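Local coordinates for Serine/threonine-protein kinase Tel1 (Chaetomium thermophilum, PDB 6SKY) that acts as an ATP-dependent serine/threonine kinase of the ATM subfamily and probably senses DNA damage to switch on checkpoint signalling, at residues A2591-L2595 with K2606-K2610; R1439-P1445 with D1483-F1487; L1839-N1844 with A1877-M1883; K2207-A2211 with M2226-I2230. One frame throughout, in Å; residues are numbered along the deposited sequence.

Contact 1: A2591-L2595 with K2606-K2610; sequences APKIL and KQLVK. With AGS (phosphothiophosphoric acid-adenylate ester), chain C.
Val2609 and Lys2593 face each other as a hydrogen-bonded antiparallel pair, with Val2609 N donating almost straight to Lys2593 O over 2.9 Å at an N-H...O angle of 176°. At the next such pair Leu2595 and Gln2607 exchange both backbone bonds, more bent. The non-hydrogen-bonded pair of Ile2594 and Leu2608 between them adds a CA-H...O contact from Ile2594 CA to Gln2607 O. Side-chain packing differs on the two faces. Leu2595 CD1 meets Val2609 CG2 at 4.0 Å on one. On the other, Ile2594 CG2 lies 3.6 Å from Lys2606 CE, the aliphatic arm of that lysine bending at its third torsion. These strands form a beta hairpin inside the antiparallel sheet of the kinase domain, strand 2576-2585 flanking one and strand 2658-2662 the other. Polar side chains reach further. Lys2593 lays CG 4.0 Å from Val2609 CB, then folds back through two bends (chi3 69°, chi4 72°) until NZ donates to Ala2591 O, in the carbonyl plane at 3.0 Å, with Tyr2529 as a cation-pi partner. With an alanine here, Ala2591 O would probably lose this donor, Tyr2529 its cation, and Val2609 part of its cover. Gln2607 OE1 is hydrogen-bonded to Tyr2517 OH. Toward the nucleotide analogue, Leu2608 CD1 approaches the adenine N6 at 3.7 Å, and extended Lys2610 sends NZ into a weak hydrogen bond of 3.5 Å with the alpha-phosphate oxygen O2A.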
loop_
_atom_site.group_PDB
_atom_site.type_symbol
_atom_site.label_atom_id
_atom_site.label_comp_id
_atom_site.label_asym_id
_atom_site.label_seq_id
_atom_site.Cartn_x
_atom_site.Cartn_y
_atom_site.Cartn_z
ATOM N N ALA A 2591 17.677 2.823 -55.403
ATOM C CA ALA A 2591 16.225 2.789 -55.490
ATOM C C ALA A 2591 15.640 1.601 -54.742
ATOM O O ALA A 2591 15.812 0.456 -55.175
ATOM C CB ALA A 2591 15.796 2.742 -56.955
ATOM N N PRO A 2592 14.949 1.820 -53.625
ATOM C CA PRO A 2592 14.232 0.712 -52.982
ATOM C C PRO A 2592 12.983 0.385 -53.781
ATOM O O PRO A 2592 12.141 1.250 -54.012
ATOM C CB PRO A 2592 13.894 1.265 -51.595
ATOM C CG PRO A 2592 13.853 2.716 -51.778
ATOM C CD PRO A 2592 14.815 3.074 -52.870
ATOM N N LYS A 2593 12.868 -0.860 -54.215
ATOM C CA LYS A 2593 11.760 -1.264 -55.061
ATOM C C LYS A 2593 10.731 -2.037 -54.255
ATOM O O LYS A 2593 11.077 -2.844 -53.394
ATOM C CB LYS A 2593 12.251 -2.098 -56.241
ATOM C CG LYS A 2593 13.431 -2.969 -55.946
ATOM C CD LYS A 2593 14.116 -3.378 -57.225
ATOM C CE LYS A 2593 14.800 -2.207 -57.876
ATOM N NZ LYS A 2593 16.004 -1.794 -57.127
ATOM N N ILE A 2594 9.465 -1.784 -54.542
ATOM C CA ILE A 2594 8.360 -2.370 -53.802
ATOM C C ILE A 2594 7.729 -3.426 -54.696
ATOM O O ILE A 2594 6.950 -3.114 -55.597
ATOM C CB ILE A 2594 7.337 -1.318 -53.361
ATOM C CG1 ILE A 2594 7.977 -0.302 -52.427
ATOM C CG2 ILE A 2594 6.200 -1.972 -52.633
ATOM C CD1 ILE A 2594 8.465 0.936 -53.100
ATOM N N LEU A 2595 8.056 -4.679 -54.442
ATOM C CA LEU A 2595 7.472 -5.793 -55.165
ATOM C C LEU A 2595 6.173 -6.219 -54.512
ATOM O O LEU A 2595 5.933 -5.962 -53.337
ATOM C CB LEU A 2595 8.427 -6.977 -55.195
ATOM C CG LEU A 2595 9.454 -7.095 -56.307
ATOM C CD1 LEU A 2595 10.318 -5.866 -56.396
ATOM C CD2 LEU A 2595 10.295 -8.301 -56.026
ATOM N N LYS A 2606 3.289 -7.468 -50.070
ATOM C CA LYS A 2606 4.219 -6.506 -50.628
ATOM C C LYS A 2606 5.529 -6.538 -49.859
ATOM O O LYS A 2606 5.596 -6.979 -48.712
ATOM C CB LYS A 2606 3.618 -5.108 -50.607
ATOM C CG LYS A 2606 2.254 -5.035 -51.227
ATOM C CD LYS A 2606 1.794 -3.610 -51.330
ATOM C CE LYS A 2606 2.781 -2.789 -52.126
ATOM N NZ LYS A 2606 2.353 -1.372 -52.267
ATOM N N GLN A 2607 6.586 -6.078 -50.516
ATOM C CA GLN A 2607 7.931 -6.181 -49.974
ATOM C C GLN A 2607 8.756 -5.005 -50.449
ATOM O O GLN A 2607 8.696 -4.639 -51.620
ATOM C CB GLN A 2607 8.618 -7.469 -50.421
ATOM C CG GLN A 2607 7.923 -8.721 -50.008
ATOM C CD GLN A 2607 8.251 -9.859 -50.902
ATOM O OE1 GLN A 2607 8.983 -9.700 -51.865
ATOM N NE2 GLN A 2607 7.715 -11.021 -50.598
ATOM N N LEU A 2608 9.530 -4.424 -49.549
ATOM C CA LEU A 2608 10.621 -3.551 -49.941
ATOM C C LEU A 2608 11.847 -4.420 -50.134
ATOM O O LEU A 2608 12.226 -5.165 -49.229
ATOM C CB LEU A 2608 10.910 -2.483 -48.894
ATOM C CG LEU A 2608 9.931 -1.369 -48.593
ATOM C CD1 LEU A 2608 9.223 -1.671 -47.322
ATOM C CD2 LEU A 2608 10.685 -0.080 -48.460
ATOM N N VAL A 2609 12.453 -4.339 -51.306
ATOM C CA VAL A 2609 13.726 -4.986 -51.571
ATOM C C VAL A 2609 14.769 -3.891 -51.429
ATOM O O VAL A 2609 14.984 -3.099 -52.344
ATOM C CB VAL A 2609 13.756 -5.646 -52.950
ATOM C CG1 VAL A 2609 15.007 -6.447 -53.104
ATOM C CG2 VAL A 2609 12.559 -6.538 -53.123
ATOM N N LYS A 2610 15.402 -3.827 -50.268
ATOM C CA LYS A 2610 16.247 -2.703 -49.908
ATOM C C LYS A 2610 17.695 -3.061 -50.176
ATOM O O LYS A 2610 18.197 -4.062 -49.663
ATOM C CB LYS A 2610 16.051 -2.327 -48.444
ATOM C CG LYS A 2610 15.933 -0.848 -48.204
ATOM C CD LYS A 2610 15.499 -0.586 -46.790
ATOM C CE LYS A 2610 15.087 0.854 -46.593
ATOM N NZ LYS A 2610 14.564 1.078 -45.215
HETATM P PG AGS C . 14.770 8.842 -45.269
HETATM S S1G AGS C . 13.924 10.111 -44.056
HETATM O O2G AGS C . 15.329 7.631 -44.476
HETATM O O3G AGS C . 15.933 9.538 -46.025
HETATM P PB AGS C . 12.669 7.270 -45.880
HETATM O O1B AGS C . 12.383 7.389 -44.439
HETATM O O2B AGS C . 11.482 7.526 -46.805
HETATM O O3B AGS C . 13.755 8.314 -46.315
HETATM P PA AGS C . 12.445 4.891 -47.219
HETATM O O1A AGS C . 13.053 5.010 -48.548
HETATM O O2A AGS C . 12.461 3.480 -46.633
HETATM O O3A AGS C . 13.180 5.811 -46.173
HETATM O "O5'" AGS C . 10.980 5.432 -47.335
HETATM C "C5'" AGS C . 10.053 4.730 -48.173
HETATM C "C4'" AGS C . 8.654 5.200 -47.887
HETATM O "O4'" AGS C . 7.836 4.069 -47.534
HETATM C "C3'" AGS C . 8.513 6.182 -46.732
HETATM O "O3'" AGS C . 7.424 7.071 -46.947
HETATM C "C2'" AGS C . 8.274 5.267 -45.534
HETATM O "O2'" AGS C . 7.464 5.903 -44.558
HETATM C "C1'" AGS C . 7.516 4.095 -46.157
HETATM N N9 AGS C . 7.874 2.807 -45.585
HETATM C C8 AGS C . 9.116 2.401 -45.184
HETATM N N7 AGS C . 9.151 1.183 -44.707
HETATM C C5 AGS C . 7.838 0.757 -44.805
HETATM C C6 AGS C . 7.208 -0.451 -44.460
HETATM N N6 AGS C . 7.845 -1.496 -43.930
HETATM N N1 AGS C . 5.884 -0.551 -44.684
HETATM C C2 AGS C . 5.241 0.490 -45.215
HETATM N N3 AGS C . 5.727 1.677 -45.579
HETATM C C4 AGS C . 7.040 1.747 -45.343
#

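Contact 2: R1439-P1445 with D1483-F1487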
loop_
_atom_site.group_PDB
_atom_site.type_symbol
_atom_site.label_atom_id
_atom_site.label_comp_id
_atom_site.label_asym_id
_atom_site.label_seq_id
_atom_site.Cartn_x
_atom_site.Cartn_y
_atom_site.Cartn_z
ATOM N N ARG A 1439 -49.983 -17.248 -55.091
ATOM C CA ARG A 1439 -49.724 -17.907 -53.819
ATOM C C ARG A 1439 -50.727 -17.511 -52.743
ATOM O O ARG A 1439 -50.846 -18.212 -51.734
ATOM C CB ARG A 1439 -48.304 -17.583 -53.363
ATOM C CG ARG A 1439 -47.723 -18.546 -52.353
ATOM C CD ARG A 1439 -46.296 -18.170 -52.033
ATOM N NE ARG A 1439 -46.184 -16.743 -51.775
ATOM C CZ ARG A 1439 -46.415 -16.182 -50.596
ATOM N NH1 ARG A 1439 -46.764 -16.933 -49.561
ATOM N NH2 ARG A 1439 -46.296 -14.871 -50.451
ATOM N N VAL A 1440 -51.456 -16.414 -52.933
ATOM C CA VAL A 1440 -52.476 -16.014 -51.971
ATOM C C VAL A 1440 -53.739 -16.840 -52.150
ATOM O O VAL A 1440 -54.332 -17.314 -51.175
ATOM C CB VAL A 1440 -52.773 -14.512 -52.104
ATOM C CG1 VAL A 1440 -53.997 -14.146 -51.290
ATOM C CG2 VAL A 1440 -51.571 -13.697 -51.670
ATOM N N PHE A 1441 -54.178 -17.017 -53.397
ATOM C CA PHE A 1441 -55.389 -17.782 -53.656
ATOM C C PHE A 1441 -55.173 -19.276 -53.491
ATOM O O PHE A 1441 -56.142 -20.005 -53.265
ATOM C CB PHE A 1441 -55.905 -17.492 -55.061
ATOM C CG PHE A 1441 -56.078 -16.036 -55.344
ATOM C CD1 PHE A 1441 -57.075 -15.313 -54.720
ATOM C CD2 PHE A 1441 -55.243 -15.388 -56.233
ATOM C CE1 PHE A 1441 -57.234 -13.970 -54.976
ATOM C CE2 PHE A 1441 -55.400 -14.048 -56.493
ATOM C CZ PHE A 1441 -56.397 -13.338 -55.865
ATOM N N VAL A 1442 -53.929 -19.742 -53.599
ATOM C CA VAL A 1442 -53.661 -21.174 -53.488
ATOM C C VAL A 1442 -54.136 -21.729 -52.150
ATOM O O VAL A 1442 -54.533 -22.897 -52.058
ATOM C CB VAL A 1442 -52.161 -21.432 -53.723
ATOM C CG1 VAL A 1442 -51.757 -22.802 -53.238
ATOM C CG2 VAL A 1442 -51.841 -21.290 -55.193
ATOM N N VAL A 1443 -54.147 -20.909 -51.104
ATOM C CA VAL A 1443 -54.506 -21.384 -49.773
ATOM C C VAL A 1443 -55.881 -20.864 -49.375
ATOM O O VAL A 1443 -56.160 -20.653 -48.191
ATOM C CB VAL A 1443 -53.443 -20.983 -48.735
ATOM C CG1 VAL A 1443 -52.128 -21.636 -49.069
ATOM C CG2 VAL A 1443 -53.284 -19.478 -48.692
ATOM N N ASP A 1444 -56.746 -20.644 -50.359
ATOM C CA ASP A 1444 -58.116 -20.235 -50.100
ATOM C C ASP A 1444 -59.045 -21.418 -50.325
ATOM O O ASP A 1444 -59.002 -22.014 -51.410
ATOM C CB ASP A 1444 -58.503 -19.076 -51.013
ATOM C CG ASP A 1444 -59.831 -18.468 -50.645
ATOM O OD1 ASP A 1444 -60.243 -18.602 -49.477
ATOM O OD2 ASP A 1444 -60.468 -17.859 -51.529
ATOM N N PRO A 1445 -59.881 -21.809 -49.356
ATOM C CA PRO A 1445 -60.769 -22.964 -49.576
ATOM C C PRO A 1445 -61.650 -22.836 -50.806
ATOM O O PRO A 1445 -61.950 -23.850 -51.450
ATOM C CB PRO A 1445 -61.597 -23.008 -48.287
ATOM C CG PRO A 1445 -60.710 -22.412 -47.267
ATOM C CD PRO A 1445 -59.958 -21.319 -47.970
ATOM N N ASP A 1483 -47.189 -22.719 -46.606
ATOM C CA ASP A 1483 -48.606 -22.375 -46.623
ATOM C C ASP A 1483 -49.477 -23.565 -46.997
ATOM O O ASP A 1483 -50.613 -23.665 -46.527
ATOM C CB ASP A 1483 -48.862 -21.211 -47.576
ATOM C CG ASP A 1483 -48.649 -19.864 -46.918
ATOM O OD1 ASP A 1483 -48.194 -19.838 -45.758
ATOM O OD2 ASP A 1483 -48.943 -18.831 -47.556
ATOM N N LEU A 1484 -48.972 -24.480 -47.822
ATOM C CA LEU A 1484 -49.729 -25.692 -48.114
ATOM C C LEU A 1484 -49.818 -26.586 -46.887
ATOM O O LEU A 1484 -50.906 -27.039 -46.518
ATOM C CB LEU A 1484 -49.098 -26.445 -49.281
ATOM C CG LEU A 1484 -49.384 -25.833 -50.647
ATOM C CD1 LEU A 1484 -48.704 -26.630 -51.739
ATOM C CD2 LEU A 1484 -50.879 -25.750 -50.878
ATOM N N ARG A 1485 -48.682 -26.846 -46.235
ATOM C CA ARG A 1485 -48.691 -27.673 -45.036
ATOM C C ARG A 1485 -49.615 -27.105 -43.972
ATOM O O ARG A 1485 -50.222 -27.864 -43.212
ATOM C CB ARG A 1485 -47.275 -27.821 -44.487
ATOM C CG ARG A 1485 -47.181 -28.730 -43.282
ATOM C CD ARG A 1485 -47.660 -30.129 -43.619
ATOM N NE ARG A 1485 -46.698 -30.852 -44.441
ATOM C CZ ARG A 1485 -46.952 -32.012 -45.035
ATOM N NH1 ARG A 1485 -48.143 -32.575 -44.907
ATOM N NH2 ARG A 1485 -46.018 -32.606 -45.762
ATOM N N VAL A 1486 -49.741 -25.780 -43.900
ATOM C CA VAL A 1486 -50.731 -25.204 -42.995
ATOM C C VAL A 1486 -52.137 -25.411 -43.544
ATOM O O VAL A 1486 -53.083 -25.659 -42.788
ATOM C CB VAL A 1486 -50.433 -23.715 -42.744
ATOM C CG1 VAL A 1486 -51.541 -23.077 -41.930
ATOM C CG2 VAL A 1486 -49.113 -23.558 -42.028
ATOM N N PHE A 1487 -52.296 -25.333 -44.865
ATOM C CA PHE A 1487 -53.615 -25.461 -45.476
ATOM C C PHE A 1487 -54.150 -26.884 -45.388
ATOM O O PHE A 1487 -55.367 -27.085 -45.343
ATOM C CB PHE A 1487 -53.548 -25.006 -46.933
ATOM C CG PHE A 1487 -54.827 -25.197 -47.697
ATOM C CD1 PHE A 1487 -55.967 -24.499 -47.354
ATOM C CD2 PHE A 1487 -54.876 -26.055 -48.779
ATOM C CE1 PHE A 1487 -57.134 -24.667 -48.063
ATOM C CE2 PHE A 1487 -56.043 -26.228 -49.493
ATOM C CZ PHE A 1487 -57.171 -25.533 -49.134
#
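Val1443 and Phe1487 form the apolar centre, where the turn after one helix meets the last residue of another. The CA of Val1443 stands 4.2 Å above the plane of the Phe1487 ring, displaced toward its rim, and Val1442 O lies over the same face. With CG anti to the backbone N (chi1 175°), Phe1487 carries its ring along the turn, bringing CE1 to 4.3 Å from Pro1445 CG. Beside this, Val1443 CG1 leans on Asp1483 CB at 3.6 Å, and Val1442 CG1 meets the CD2 branch of Leu1484 at 3.9 Å. A type I beta turn from Phe1441 to Asp1444, closed by the bond from Asp1444 N to Phe1441 O, presents these valines to the helix. Farther out the contact turns polar. Arg1439 bends at its third torsion and brings NH1 to Asp1483 OD2 in a long salt bridge of 3.5 Å; the carboxylate oxygen sits at the edge of the guanidinium, with the two planes 37° apart. Within the alpha solenoid, the turn links helix 1429-1441 to helix 1448-1461, whose Ala1451, Leu1452 and Thr1455 pack on Val1442, while helix 1502-1521 covers Leu1484 through Phe1511 and Phe1487 through Ala1508.

Contact 3: L1839-N1844 with A1877-M1883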
loop_
_atom_site.group_PDB
_atom_site.type_symbol
_atom_site.label_atom_id
_atom_site.label_comp_id
_atom_site.label_asym_id
_atom_site.label_seq_id
_atom_site.Cartn_x
_atom_site.Cartn_y
_atom_site.Cartn_z
ATOM N N LEU A 1839 -36.936 12.372 -32.962
ATOM C CA LEU A 1839 -35.653 13.008 -32.713
ATOM C C LEU A 1839 -34.508 12.088 -33.101
ATOM O O LEU A 1839 -33.496 12.544 -33.646
ATOM C CB LEU A 1839 -35.568 13.410 -31.246
ATOM C CG LEU A 1839 -34.514 14.418 -30.822
ATOM C CD1 LEU A 1839 -34.647 15.673 -31.621
ATOM C CD2 LEU A 1839 -34.681 14.704 -29.364
ATOM N N LYS A 1840 -34.645 10.789 -32.832
ATOM C CA LYS A 1840 -33.659 9.834 -33.323
ATOM C C LYS A 1840 -33.515 9.909 -34.835
ATOM O O LYS A 1840 -32.404 9.822 -35.364
ATOM C CB LYS A 1840 -34.042 8.422 -32.913
ATOM C CG LYS A 1840 -33.647 8.041 -31.521
ATOM C CD LYS A 1840 -33.729 6.545 -31.365
ATOM C CE LYS A 1840 -33.632 6.132 -29.919
ATOM N NZ LYS A 1840 -32.242 6.206 -29.410
ATOM N N LEU A 1841 -34.625 10.061 -35.546
ATOM C CA LEU A 1841 -34.575 10.114 -37.001
ATOM C C LEU A 1841 -33.937 11.400 -37.491
ATOM O O LEU A 1841 -33.233 11.396 -38.501
ATOM C CB LEU A 1841 -35.982 9.959 -37.563
ATOM C CG LEU A 1841 -36.179 9.916 -39.068
ATOM C CD1 LEU A 1841 -35.582 8.665 -39.635
ATOM C CD2 LEU A 1841 -37.639 9.981 -39.375
ATOM N N LEU A 1842 -34.155 12.504 -36.785
ATOM C CA LEU A 1842 -33.465 13.747 -37.127
ATOM C C LEU A 1842 -31.959 13.611 -36.956
ATOM O O LEU A 1842 -31.176 14.044 -37.812
ATOM C CB LEU A 1842 -33.984 14.885 -36.262
ATOM C CG LEU A 1842 -35.088 15.723 -36.871
ATOM C CD1 LEU A 1842 -35.418 16.840 -35.928
ATOM C CD2 LEU A 1842 -34.630 16.254 -38.198
ATOM N N ILE A 1843 -31.532 13.026 -35.842
ATOM C CA ILE A 1843 -30.108 12.840 -35.601
ATOM C C ILE A 1843 -29.494 11.923 -36.649
ATOM O O ILE A 1843 -28.391 12.177 -37.146
ATOM C CB ILE A 1843 -29.889 12.309 -34.179
ATOM C CG1 ILE A 1843 -30.196 13.408 -33.173
ATOM C CG2 ILE A 1843 -28.489 11.819 -34.012
ATOM C CD1 ILE A 1843 -30.647 12.886 -31.862
ATOM N N ASN A 1844 -30.197 10.852 -37.012
ATOM C CA ASN A 1844 -29.678 9.960 -38.041
ATOM C C ASN A 1844 -29.628 10.627 -39.405
ATOM O O ASN A 1844 -28.743 10.320 -40.203
ATOM C CB ASN A 1844 -30.511 8.694 -38.103
ATOM C CG ASN A 1844 -30.128 7.714 -37.047
ATOM O OD1 ASN A 1844 -30.960 7.241 -36.290
ATOM N ND2 ASN A 1844 -28.853 7.403 -36.979
ATOM N N ALA A 1877 -29.268 16.736 -27.597
ATOM C CA ALA A 1877 -30.367 15.915 -28.090
ATOM C C ALA A 1877 -29.973 14.453 -28.171
ATOM O O ALA A 1877 -30.731 13.576 -27.756
ATOM C CB ALA A 1877 -30.818 16.418 -29.454
ATOM N N ALA A 1878 -28.791 14.164 -28.712
ATOM C CA ALA A 1878 -28.347 12.783 -28.813
ATOM C C ALA A 1878 -28.025 12.183 -27.456
ATOM O O ALA A 1878 -28.058 10.961 -27.311
ATOM C CB ALA A 1878 -27.137 12.685 -29.730
ATOM N N THR A 1879 -27.707 13.009 -26.462
ATOM C CA THR A 1879 -27.556 12.495 -25.108
ATOM C C THR A 1879 -28.901 12.134 -24.499
ATOM O O THR A 1879 -28.992 11.180 -23.724
ATOM C CB THR A 1879 -26.848 13.516 -24.229
ATOM O OG1 THR A 1879 -25.734 14.058 -24.936
ATOM C CG2 THR A 1879 -26.340 12.859 -22.983
ATOM N N ARG A 1880 -29.952 12.886 -24.831
ATOM C CA ARG A 1880 -31.289 12.533 -24.363
ATOM C C ARG A 1880 -31.776 11.211 -24.949
ATOM O O ARG A 1880 -32.489 10.466 -24.275
ATOM C CB ARG A 1880 -32.268 13.650 -24.700
ATOM C CG ARG A 1880 -32.635 14.518 -23.529
ATOM C CD ARG A 1880 -32.589 15.980 -23.895
ATOM N NE ARG A 1880 -33.200 16.245 -25.188
ATOM C CZ ARG A 1880 -32.997 17.355 -25.882
ATOM N NH1 ARG A 1880 -33.583 17.525 -27.054
ATOM N NH2 ARG A 1880 -32.199 18.295 -25.407
ATOM N N CYS A 1881 -31.410 10.903 -26.186
ATOM C CA CYS A 1881 -31.858 9.695 -26.861
ATOM C C CYS A 1881 -31.006 8.476 -26.548
ATOM O O CYS A 1881 -31.315 7.388 -27.037
ATOM C CB CYS A 1881 -31.875 9.919 -28.372
ATOM S SG CYS A 1881 -32.949 11.246 -28.908
ATOM N N GLY A 1882 -29.940 8.624 -25.768
ATOM C CA GLY A 1882 -29.116 7.491 -25.412
ATOM C C GLY A 1882 -28.086 7.088 -26.436
ATOM O O GLY A 1882 -27.632 5.944 -26.419
ATOM N N MET A 1883 -27.702 7.987 -27.332
ATOM C CA MET A 1883 -26.698 7.726 -28.356
ATOM C C MET A 1883 -25.441 8.477 -27.938
ATOM O O MET A 1883 -25.237 9.623 -28.322
ATOM C CB MET A 1883 -27.182 8.180 -29.720
ATOM C CG MET A 1883 -28.552 7.693 -30.101
ATOM S SD MET A 1883 -29.341 8.714 -31.352
ATOM C CE MET A 1883 -28.549 8.141 -32.840
#
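Lys1840 and Cys1881 bring helix 1836-1849 beside the C-terminal end of helix 1871-1880, their CA atoms 6.7 Å apart, where Gly1882 ends the helix in a Schellman motif at positive phi. Lys1840 runs extended past the CB of Cys1881 and then bends at its last torsion (chi4 -76°), which delivers NZ to Cys1881 O at 2.8 Å. The donor comes in tilted 24° from the carbonyl plane. Replacing this lysine with a leucine would probably leave Cys1881 O without the ammonium donor and remove the one hydrogen bond between the two segments. Cys1881 SG sits among hydrocarbon: Leu1839 CD2 is 3.9 Å away and Ile1843 CD1 4.1 Å. That same CD1 reaches Ala1878 CA at 3.8 Å, while Ile1843 CG2 touches Met1883 CE at 3.9 Å, the two side chains lying side by side but running opposite ways. The Arg1880 side chain crosses that of Leu1839 at about a right angle, its NH1 near CD2 and hydrogen-bonded to Leu1828 O. Helix 1884-1898 covers Ile1843 further through Val1886 and Phe1890. The chemistry is thus a largely buried patch of aliphatic and sulfur groups, bordered by a positive charge that is probably favoured by the negative end of the helix dipole.

Contact 4: K2207-A2211 with M2226-I2230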
loop_
_atom_site.group_PDB
_atom_site.type_symbol
_atom_site.label_atom_id
_atom_site.label_comp_id
_atom_site.label_asym_id
_atom_site.label_seq_id
_atom_site.Cartn_x
_atom_site.Cartn_y
_atom_site.Cartn_z
ATOM N N LYS A 2207 -8.096 -26.101 3.032
ATOM C CA LYS A 2207 -7.111 -25.395 3.838
ATOM C C LYS A 2207 -6.048 -24.741 2.972
ATOM O O LYS A 2207 -5.542 -23.672 3.326
ATOM C CB LYS A 2207 -6.492 -26.345 4.853
ATOM C CG LYS A 2207 -7.433 -26.676 5.988
ATOM C CD LYS A 2207 -6.774 -27.536 7.043
ATOM C CE LYS A 2207 -6.370 -28.881 6.483
ATOM N NZ LYS A 2207 -5.735 -29.754 7.499
ATOM N N MET A 2208 -5.725 -25.324 1.822
ATOM C CA MET A 2208 -4.816 -24.645 0.912
ATOM C C MET A 2208 -5.450 -23.406 0.306
ATOM O O MET A 2208 -4.762 -22.409 0.077
ATOM C CB MET A 2208 -4.362 -25.593 -0.181
ATOM C CG MET A 2208 -3.515 -24.923 -1.227
ATOM S SD MET A 2208 -2.527 -26.104 -2.123
ATOM C CE MET A 2208 -1.955 -27.073 -0.746
ATOM N N GLU A 2209 -6.755 -23.434 0.050
ATOM C CA GLU A 2209 -7.423 -22.222 -0.405
ATOM C C GLU A 2209 -7.408 -21.143 0.669
ATOM O O GLU A 2209 -7.222 -19.958 0.370
ATOM C CB GLU A 2209 -8.849 -22.540 -0.832
ATOM C CG GLU A 2209 -9.632 -21.334 -1.277
ATOM C CD GLU A 2209 -8.862 -20.465 -2.254
ATOM O OE1 GLU A 2209 -8.241 -21.022 -3.187
ATOM O OE2 GLU A 2209 -8.873 -19.224 -2.086
ATOM N N ALA A 2210 -7.600 -21.531 1.927
ATOM C CA ALA A 2210 -7.512 -20.558 3.010
ATOM C C ALA A 2210 -6.117 -19.955 3.104
ATOM O O ALA A 2210 -5.962 -18.745 3.323
ATOM C CB ALA A 2210 -7.901 -21.211 4.326
ATOM N N ALA A 2211 -5.086 -20.783 2.943
ATOM C CA ALA A 2211 -3.724 -20.271 2.954
ATOM C C ALA A 2211 -3.478 -19.322 1.793
ATOM O O ALA A 2211 -2.759 -18.332 1.937
ATOM C CB ALA A 2211 -2.731 -21.424 2.918
ATOM N N MET A 2226 0.144 -22.310 7.983
ATOM C CA MET A 2226 -1.011 -23.089 7.563
ATOM C C MET A 2226 -0.626 -24.172 6.566
ATOM O O MET A 2226 -1.087 -25.315 6.671
ATOM C CB MET A 2226 -2.045 -22.146 6.972
ATOM C CG MET A 2226 -3.443 -22.606 7.114
ATOM S SD MET A 2226 -4.598 -21.258 6.978
ATOM C CE MET A 2226 -6.101 -22.184 7.193
ATOM N N LEU A 2227 0.226 -23.843 5.596
ATOM C CA LEU A 2227 0.664 -24.851 4.637
ATOM C C LEU A 2227 1.505 -25.925 5.303
ATOM O O LEU A 2227 1.390 -27.106 4.967
ATOM C CB LEU A 2227 1.447 -24.204 3.506
ATOM C CG LEU A 2227 0.716 -23.356 2.478
ATOM C CD1 LEU A 2227 1.715 -22.814 1.523
ATOM C CD2 LEU A 2227 -0.303 -24.178 1.761
ATOM N N GLN A 2228 2.366 -25.545 6.244
ATOM C CA GLN A 2228 3.158 -26.547 6.946
ATOM C C GLN A 2228 2.290 -27.451 7.801
ATOM O O GLN A 2228 2.609 -28.628 7.972
ATOM C CB GLN A 2228 4.214 -25.873 7.801
ATOM C CG GLN A 2228 5.340 -25.274 7.019
ATOM C CD GLN A 2228 6.216 -24.414 7.864
ATOM O OE1 GLN A 2228 5.815 -23.968 8.928
ATOM N NE2 GLN A 2228 7.425 -24.177 7.406
ATOM N N ALA A 2229 1.200 -26.924 8.356
ATOM C CA ALA A 2229 0.263 -27.778 9.074
ATOM C C ALA A 2229 -0.442 -28.743 8.133
ATOM O O ALA A 2229 -0.676 -29.898 8.491
ATOM C CB ALA A 2229 -0.750 -26.925 9.821
ATOM N N ILE A 2230 -0.812 -28.283 6.937
ATOM C CA ILE A 2230 -1.356 -29.205 5.938
ATOM C C ILE A 2230 -0.363 -30.315 5.651
ATOM O O ILE A 2230 -0.733 -31.483 5.525
ATOM C CB ILE A 2230 -1.721 -28.466 4.640
ATOM C CG1 ILE A 2230 -2.815 -27.450 4.865
ATOM C CG2 ILE A 2230 -2.183 -29.435 3.602
ATOM C CD1 ILE A 2230 -3.076 -26.660 3.649
#
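Met2226 crosses to Ala2210 and Ala2211 of the facing helix, and CB, SD and CE each find a partner there. Its CB sits 4.2 Å from the methyl of Ala2211, at the place where the two backbones come nearest, the CA atoms of these residues being 6.0 Å apart. Beyond CG the chain is fully extended (chi3 180°), so that it runs over the neighbouring helix instead of curling back on its own. SD passes 4.1 Å from Ala2211 N, an amide already bonded to Lys2207 O one turn earlier. The terminal CE comes down beside Ala2210, 3.5 Å from its CB, and also near the carbonyl oxygen of Lys2207. One turn on, Ile2230 points its CD1 at the opposing backbone, 3.5 Å from Met2208 N, while Ile2230 CG1 lies 3.8 Å from Lys2207 CB, the two side chains running antiparallel. On the remaining flank Leu2227 CD2 touches Ala2211 CB at 3.8 Å and then the CE of Met2208. The two helices form an antiparallel helical hairpin, their local axes 9.5 Å apart at 163°, consistent with the TPR-related helical architecture of the FAT domain. Helix 2245-2259 packs behind it, Leu2248 meeting both Met2208 and Leu2227, whereas Glu2209 turns away to a salt bridge with Arg2173. Two alanines let Met2226 and Leu2227 come close to helix 2203-2217, while the longer Lys2207 and Met2208 pack on Ile2230 and Leu2227. Ala2211 O has a weak hydrogen bond to Ser2223 OG of the partner helix, but between the two segments the contact is apolar and rests on shape and burial.

From the N-terminal side the four contacts follow one another in series, none nested in or crossing another. Contact 2 comes first, bringing the turn after helix 1429-1441 back against the end of helix 1470-1487 across 37 mostly helical residues. Contact 3 closes 32 residues between helices 1836-1849 and 1871-1880, its centre about 44 Å from that of contact 2. Contact 4 makes a shorter closure, a helical hairpin within the FAT region. Last, contact 1 closes a beta hairpin in the kinase domain at the nucleotide site. Contacts 1 and 4 have centres about 62 Å apart, on opposite sides of the chain's centre. The contacts are thus local and separate: three join helices, one joins strands.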